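Local coordinates for protein RNA polymerase II subunit B1 CTD phosphatase RTR1 (Saccharomyces cerevisiae, PDB 5C2Y) that dephosphorylates the C-terminal heptapeptide repeats of the largest RNA polymerase II subunit, thereby regulating the polymerase during transcription, and binds zinc, at residues P19-R24 with H144-P149; V130-E135 with F158-F163. All coordinates share one frame; numbering follows the deposited sequence.

Interaction 1 of 2, residues P19-R24 with H144-P149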
loop_
_atom_site.group_PDB
_atom_site.type_symbol
_atom_site.label_atom_id
_atom_site.label_comp_id
_atom_site.label_asym_id
_atom_site.label_seq_id
_atom_site.Cartn_x
_atom_site.Cartn_y
_atom_site.Cartn_z
ATOM N N PRO A 19 -2.632 -21.435 -0.379
ATOM C CA PRO A 19 -3.374 -22.445 0.387
ATOM C C PRO A 19 -4.892 -22.264 0.452
ATOM O O PRO A 19 -5.523 -22.958 1.245
ATOM C CB PRO A 19 -2.783 -22.307 1.793
ATOM C CG PRO A 19 -1.498 -21.532 1.611
ATOM C CD PRO A 19 -1.794 -20.601 0.502
ATOM N N PHE A 20 -5.478 -21.360 -0.322
ATOM C CA PHE A 20 -6.916 -21.135 -0.199
ATOM C C PHE A 20 -7.620 -21.054 -1.553
ATOM O O PHE A 20 -8.674 -20.415 -1.679
ATOM C CB PHE A 20 -7.204 -19.858 0.594
ATOM C CG PHE A 20 -6.366 -19.699 1.837
ATOM C CD1 PHE A 20 -6.783 -20.227 3.049
ATOM C CD2 PHE A 20 -5.170 -18.991 1.796
ATOM C CE1 PHE A 20 -6.023 -20.059 4.189
ATOM C CE2 PHE A 20 -4.409 -18.823 2.937
ATOM C CZ PHE A 20 -4.837 -19.353 4.133
ATOM N N GLN A 21 -7.043 -21.713 -2.555
ATOM C CA GLN A 21 -7.665 -21.819 -3.872
ATOM C C GLN A 21 -8.680 -22.965 -3.913
ATOM O O GLN A 21 -9.037 -23.466 -4.985
ATOM C CB GLN A 21 -6.601 -22.021 -4.940
ATOM C CG GLN A 21 -5.465 -21.030 -4.839
ATOM C CD GLN A 21 -5.892 -19.625 -5.202
ATOM O OE1 GLN A 21 -6.492 -19.400 -6.255
ATOM N NE2 GLN A 21 -5.595 -18.668 -4.323
ATOM N N LYS A 22 -9.136 -23.365 -2.732
ATOM C CA LYS A 22 -10.141 -24.404 -2.579
ATOM C C LYS A 22 -11.547 -23.806 -2.564
ATOM O O LYS A 22 -12.472 -24.373 -3.130
ATOM C CB LYS A 22 -9.890 -25.198 -1.289
ATOM C CG LYS A 22 -10.884 -26.324 -1.028
ATOM C CD LYS A 22 -10.848 -27.362 -2.148
ATOM C CE LYS A 22 -11.617 -28.632 -1.764
ATOM N NZ LYS A 22 -13.063 -28.355 -1.532
ATOM N N HIS A 23 -11.715 -22.664 -1.908
ATOM C CA HIS A 23 -13.046 -22.083 -1.806
ATOM C C HIS A 23 -13.108 -20.628 -2.252
ATOM O O HIS A 23 -12.131 -19.899 -2.171
ATOM C CB HIS A 23 -13.558 -22.198 -0.372
ATOM C CG HIS A 23 -13.880 -23.600 0.047
ATOM N ND1 HIS A 23 -14.991 -24.280 -0.410
ATOM C CD2 HIS A 23 -13.239 -24.450 0.886
ATOM C CE1 HIS A 23 -15.019 -25.485 0.129
ATOM N NE2 HIS A 23 -13.969 -25.616 0.917
ATOM N N ARG A 24 -14.274 -20.222 -2.737
ATOM C CA ARG A 24 -14.538 -18.828 -3.029
ATOM C C ARG A 24 -14.585 -18.035 -1.727
ATOM O O ARG A 24 -14.090 -16.903 -1.660
ATOM C CB ARG A 24 -15.861 -18.669 -3.792
ATOM C CG ARG A 24 -15.714 -18.682 -5.306
ATOM C CD ARG A 24 -17.017 -18.371 -6.042
ATOM N NE ARG A 24 -17.433 -16.982 -5.902
ATOM C CZ ARG A 24 -18.428 -16.578 -5.118
ATOM N NH1 ARG A 24 -19.116 -17.466 -4.401
ATOM N NH2 ARG A 24 -18.742 -15.287 -5.056
ATOM N N HIS A 144 -9.276 -13.629 -3.991
ATOM C CA HIS A 144 -7.985 -14.260 -3.746
ATOM C C HIS A 144 -7.719 -15.388 -4.734
ATOM O O HIS A 144 -6.632 -15.977 -4.743
ATOM C CB HIS A 144 -7.935 -14.803 -2.326
ATOM C CG HIS A 144 -8.934 -15.882 -2.075
ATOM N ND1 HIS A 144 -10.230 -15.619 -1.680
ATOM C CD2 HIS A 144 -8.843 -17.226 -2.194
ATOM C CE1 HIS A 144 -10.884 -16.759 -1.549
ATOM N NE2 HIS A 144 -10.065 -17.747 -1.855
ATOM N N LEU A 145 -8.718 -15.679 -5.564
ATOM C CA LEU A 145 -8.654 -16.795 -6.503
ATOM C C LEU A 145 -7.877 -16.450 -7.771
ATOM O O LEU A 145 -8.159 -15.443 -8.439
ATOM C CB LEU A 145 -10.067 -17.258 -6.859
ATOM C CG LEU A 145 -10.855 -17.849 -5.686
ATOM C CD1 LEU A 145 -12.327 -18.013 -6.030
ATOM C CD2 LEU A 145 -10.241 -19.174 -5.231
ATOM N N PHE A 146 -6.905 -17.308 -8.084
ATOM C CA PHE A 146 -6.036 -17.161 -9.254
ATOM C C PHE A 146 -6.830 -17.104 -10.542
ATOM O O PHE A 146 -6.744 -16.134 -11.279
ATOM C CB PHE A 146 -5.028 -18.305 -9.328
ATOM C CG PHE A 146 -4.013 -18.279 -8.237
ATOM C CD1 PHE A 146 -3.920 -17.188 -7.393
ATOM C CD2 PHE A 146 -3.146 -19.343 -8.057
ATOM C CE1 PHE A 146 -2.987 -17.158 -6.388
ATOM C CE2 PHE A 146 -2.198 -19.322 -7.049
ATOM C CZ PHE A 146 -2.116 -18.225 -6.212
ATOM N N GLU A 147 -7.601 -18.144 -10.811
ATOM C CA GLU A 147 -8.489 -18.170 -11.953
ATOM C C GLU A 147 -9.854 -17.743 -11.434
ATOM O O GLU A 147 -10.732 -18.561 -11.179
ATOM C CB GLU A 147 -8.481 -19.554 -12.609
ATOM C CG GLU A 147 -7.150 -19.844 -13.272
ATOM C CD GLU A 147 -6.012 -20.040 -12.288
ATOM O OE1 GLU A 147 -6.236 -20.613 -11.197
ATOM O OE2 GLU A 147 -4.890 -19.605 -12.613
ATOM N N ASP A 148 -10.010 -16.433 -11.260
ATOM C CA ASP A 148 -11.188 -15.850 -10.641
ATOM C C ASP A 148 -12.307 -15.757 -11.683
ATOM O O ASP A 148 -12.162 -15.067 -12.700
ATOM C CB ASP A 148 -10.829 -14.465 -10.066
ATOM C CG ASP A 148 -11.905 -13.886 -9.164
ATOM O OD1 ASP A 148 -12.987 -14.511 -8.994
ATOM O OD2 ASP A 148 -11.629 -12.798 -8.600
ATOM N N PRO A 149 -13.415 -16.483 -11.457
ATOM C CA PRO A 149 -14.595 -16.370 -12.322
ATOM C C PRO A 149 -15.152 -14.938 -12.383
ATOM O O PRO A 149 -15.958 -14.624 -13.258
ATOM C CB PRO A 149 -15.604 -17.327 -11.667
ATOM C CG PRO A 149 -15.043 -17.607 -10.271
ATOM C CD PRO A 149 -13.575 -17.528 -10.430
#
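A loop-to-loop junction at the protein surface, between the linker from helix 9-17 to helix 28-42 and the irregular chain leading into helix 151-157, is carried by Gln21 and His144. The carboxamide of Gln21 spans Leu145 by bonding to the backbone on both sides of it. Gln21 NE2 donates to His144 O at 2.9 Å, with the acceptor near the amide plane but the donor lying above the carbonyl plane. Gln21 OE1 receives Phe146 N at 2.8 Å in an almost straight bond (174°). The same amide lies flat on the Phe146 ring, with Gln21 CD 3.7 Å above the ring plane and over its centre; the two planes are only 23° apart, so this is an amide-aromatic stack. Because Gln21 NE2 also donates to Leu17 O, the amide ties both segments to the end of helix 9-17; Lys13 and Leu17 of that helix touch the Phe146 side chain.

His144 works in the other direction, sending its ring edge into the backbone of 19-24. Its CG sits between the backbone N and the carbonyl carbon (chi1 63°), which turns the ring toward the carbonyls of 19-24. His144 NE2 donates to His23 O at 3.0 Å, nearly along the C=O axis, and more weakly to Phe20 O, also at 3.0 Å. One N-H is thus shared by two carbonyls near the ring plane. Leu145 crosses Arg24 at about a right angle, Leu145 CD1 lying 3.5 Å from Arg24 CG. Phe20 lends mainly its carbonyl; its side chain packs on Glu30, Val33 and Ile34 of helix 28-42.

Interaction 2 of 2, residues V130-E135 with F158-F163. With SO4 (sulfate ion), chain D.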
loop_
_atom_site.group_PDB
_atom_site.type_symbol
_atom_site.label_atom_id
_atom_site.label_comp_id
_atom_site.label_asym_id
_atom_site.label_seq_id
_atom_site.Cartn_x
_atom_site.Cartn_y
_atom_site.Cartn_z
ATOM N N VAL A 130 -7.189 6.198 0.907
ATOM C CA VAL A 130 -8.571 6.636 1.058
ATOM C C VAL A 130 -9.480 6.014 -0.002
ATOM O O VAL A 130 -10.702 6.149 0.049
ATOM C CB VAL A 130 -8.670 8.172 0.982
ATOM C CG1 VAL A 130 -7.829 8.809 2.092
ATOM C CG2 VAL A 130 -8.206 8.649 -0.375
ATOM N N GLN A 131 -8.882 5.328 -0.966
ATOM C CA GLN A 131 -9.661 4.648 -1.992
ATOM C C GLN A 131 -9.927 3.197 -1.629
ATOM O O GLN A 131 -10.600 2.482 -2.373
ATOM C CB GLN A 131 -8.943 4.680 -3.327
ATOM C CG GLN A 131 -8.683 6.040 -3.885
ATOM C CD GLN A 131 -7.963 5.940 -5.211
ATOM O OE1 GLN A 131 -8.421 5.231 -6.121
ATOM N NE2 GLN A 131 -6.810 6.616 -5.325
ATOM N N LEU A 132 -9.366 2.753 -0.507
ATOM C CA LEU A 132 -9.436 1.358 -0.147
ATOM C C LEU A 132 -10.761 1.079 0.526
ATOM O O LEU A 132 -11.261 1.891 1.286
ATOM C CB LEU A 132 -8.277 0.980 0.770
ATOM C CG LEU A 132 -6.869 0.850 0.187
ATOM C CD1 LEU A 132 -5.862 0.677 1.310
ATOM C CD2 LEU A 132 -6.784 -0.309 -0.797
ATOM N N SER A 133 -11.327 -0.087 0.269
ATOM C CA SER A 133 -12.608 -0.417 0.843
ATOM C C SER A 133 -12.524 -0.735 2.314
ATOM O O SER A 133 -11.570 -1.382 2.751
ATOM C CB SER A 133 -13.202 -1.606 0.136
ATOM O OG SER A 133 -14.259 -2.102 0.933
ATOM N N ASP A 134 -13.544 -0.329 3.072
ATOM C CA ASP A 134 -13.673 -0.720 4.485
ATOM C C ASP A 134 -14.239 -2.138 4.670
ATOM O O ASP A 134 -14.355 -2.646 5.786
ATOM C CB ASP A 134 -14.560 0.273 5.236
ATOM C CG ASP A 134 -13.990 1.658 5.240
ATOM O OD1 ASP A 134 -13.084 1.929 6.063
ATOM O OD2 ASP A 134 -14.452 2.474 4.411
ATOM N N GLU A 135 -14.616 -2.768 3.574
ATOM C CA GLU A 135 -15.150 -4.111 3.644
ATOM C C GLU A 135 -14.025 -5.054 4.027
ATOM O O GLU A 135 -12.939 -4.983 3.448
ATOM C CB GLU A 135 -15.752 -4.490 2.298
ATOM C CG GLU A 135 -16.718 -5.651 2.304
ATOM C CD GLU A 135 -17.097 -6.053 0.880
ATOM O OE1 GLU A 135 -16.715 -5.305 -0.055
ATOM O OE2 GLU A 135 -17.747 -7.113 0.700
ATOM N N PHE A 158 -12.311 -3.078 -7.062
ATOM C CA PHE A 158 -11.190 -2.765 -6.196
ATOM C C PHE A 158 -10.099 -2.057 -6.969
ATOM O O PHE A 158 -8.937 -2.061 -6.572
ATOM C CB PHE A 158 -10.673 -4.037 -5.533
ATOM C CG PHE A 158 -11.681 -4.668 -4.623
ATOM C CD1 PHE A 158 -12.096 -4.006 -3.477
ATOM C CD2 PHE A 158 -12.245 -5.890 -4.930
ATOM C CE1 PHE A 158 -13.043 -4.563 -2.640
ATOM C CE2 PHE A 158 -13.194 -6.455 -4.099
ATOM C CZ PHE A 158 -13.594 -5.791 -2.948
ATOM N N LYS A 159 -10.500 -1.446 -8.080
ATOM C CA LYS A 159 -9.665 -0.489 -8.795
ATOM C C LYS A 159 -9.122 0.556 -7.838
ATOM O O LYS A 159 -9.863 1.101 -7.006
ATOM C CB LYS A 159 -10.456 0.198 -9.914
ATOM C CG LYS A 159 -9.669 1.212 -10.727
ATOM C CD LYS A 159 -10.366 1.525 -12.048
ATOM C CE LYS A 159 -9.468 2.376 -12.929
ATOM N NZ LYS A 159 -9.129 1.692 -14.204
ATOM N N VAL A 160 -7.821 0.804 -7.960
ATOM C CA VAL A 160 -7.145 1.860 -7.237
ATOM C C VAL A 160 -6.388 2.665 -8.270
ATOM O O VAL A 160 -5.733 2.090 -9.128
ATOM C CB VAL A 160 -6.178 1.311 -6.161
ATOM C CG1 VAL A 160 -5.512 2.433 -5.435
ATOM C CG2 VAL A 160 -6.927 0.467 -5.152
ATOM N N THR A 161 -6.516 3.987 -8.219
ATOM C CA THR A 161 -5.754 4.879 -9.083
ATOM C C THR A 161 -4.613 5.491 -8.280
ATOM O O THR A 161 -4.843 6.062 -7.215
ATOM C CB THR A 161 -6.624 6.025 -9.656
ATOM O OG1 THR A 161 -7.611 5.505 -10.557
ATOM C CG2 THR A 161 -5.768 7.022 -10.380
ATOM N N LEU A 162 -3.387 5.389 -8.770
ATOM C CA LEU A 162 -2.269 5.944 -8.021
ATOM C C LEU A 162 -2.166 7.435 -8.277
ATOM O O LEU A 162 -2.539 7.911 -9.343
ATOM C CB LEU A 162 -0.950 5.256 -8.393
ATOM C CG LEU A 162 -0.901 3.744 -8.209
ATOM C CD1 LEU A 162 0.537 3.295 -8.149
ATOM C CD2 LEU A 162 -1.653 3.341 -6.955
ATOM N N PHE A 163 -1.651 8.169 -7.296
ATOM C CA PHE A 163 -1.560 9.612 -7.420
ATOM C C PHE A 163 -0.702 9.922 -8.620
ATOM O O PHE A 163 -1.041 10.783 -9.437
ATOM C CB PHE A 163 -0.990 10.237 -6.152
ATOM C CG PHE A 163 -0.894 11.734 -6.196
ATOM C CD1 PHE A 163 -1.860 12.490 -6.819
ATOM C CD2 PHE A 163 0.157 12.390 -5.577
ATOM C CE1 PHE A 163 -1.762 13.873 -6.840
ATOM C CE2 PHE A 163 0.253 13.764 -5.594
ATOM C CZ PHE A 163 -0.703 14.502 -6.222
HETATM S S SO4 D . -5.691 -0.557 -14.070
HETATM O O1 SO4 D . -4.732 0.279 -14.794
HETATM O O2 SO4 D . -6.382 0.246 -13.065
HETATM O O3 SO4 D . -4.964 -1.661 -13.443
HETATM O O4 SO4 D . -6.674 -1.122 -14.991
#
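Segments 130-135 and 158-163 run nearly antiparallel, their touching parts 168° apart in direction, yet their CA atoms come no closer than 6.5 Å, between Gln131 CA and Val160 CA, and no backbone hydrogen bond joins them. A side chain bridges instead. Gln131 is extended beyond CG (chi2 180°), which carries its carboxamide across to the main chain of Thr161. There Gln131 OE1 accepts Thr161 N at 3.1 Å along a practically straight N-H (177°), although the donor is tilted out of the amide's carbonyl plane. Gln131 NE2 donates to Thr161 O at 2.8 Å, in that carbonyl's plane and on a lone pair. Two opposed bonds to a single residue fix the rotation of the amide and mimic the pairing of an antiparallel neighbour strand.

The remaining touches are looser. Leu132 CD2 meets Val160 CG2 at 4.4 Å, an apolar contact. Farther along, the Phe158 ring is approached at its edge: Ser133 CB lies 4.1 Å from Phe158 CE1 and Glu135 OE1 4.3 Å from Phe158 CZ. Ser133 also shapes its own segment, Ser133 OG accepting Glu135 N at 2.7 Å in an ST turn. Lys159 NZ makes a weak bond to a sulfate ion, probably from the crystallisation liquor, to which Lys54 NZ of helix 50-56 is also hydrogen-bonded.

Around this antiparallel pair of loops, Gln131 NE2 additionally donates to Phe127 O in helix 119-129, Val160 packs on Tyr128 of that helix, Leu132 rests on Pro62 and Tyr65 of helix 62-74, and Leu162 occupies the N-cap position of helix 163-170.

In the fold
Along the chain the segments come as 19-24, 130-135, 144-149 and 158-163, so the two contacts alternate. Their centres are 21 Å apart and their nearest atoms about 8 Å, without touching. Interaction 1 lies at the periphery, its centre about 22 Å from the centre of the chain; interaction 2 is closer in, at about 10 Å. Both use the long loop between helices 119-129 and 151-157. In this strandless fold, interaction 1 joins the approach to helix 151-157 to the linker between helices 9-17 and 28-42, and interaction 2 joins the chain leaving helix 151-157 to 130-135, within the predicted zinc-finger region.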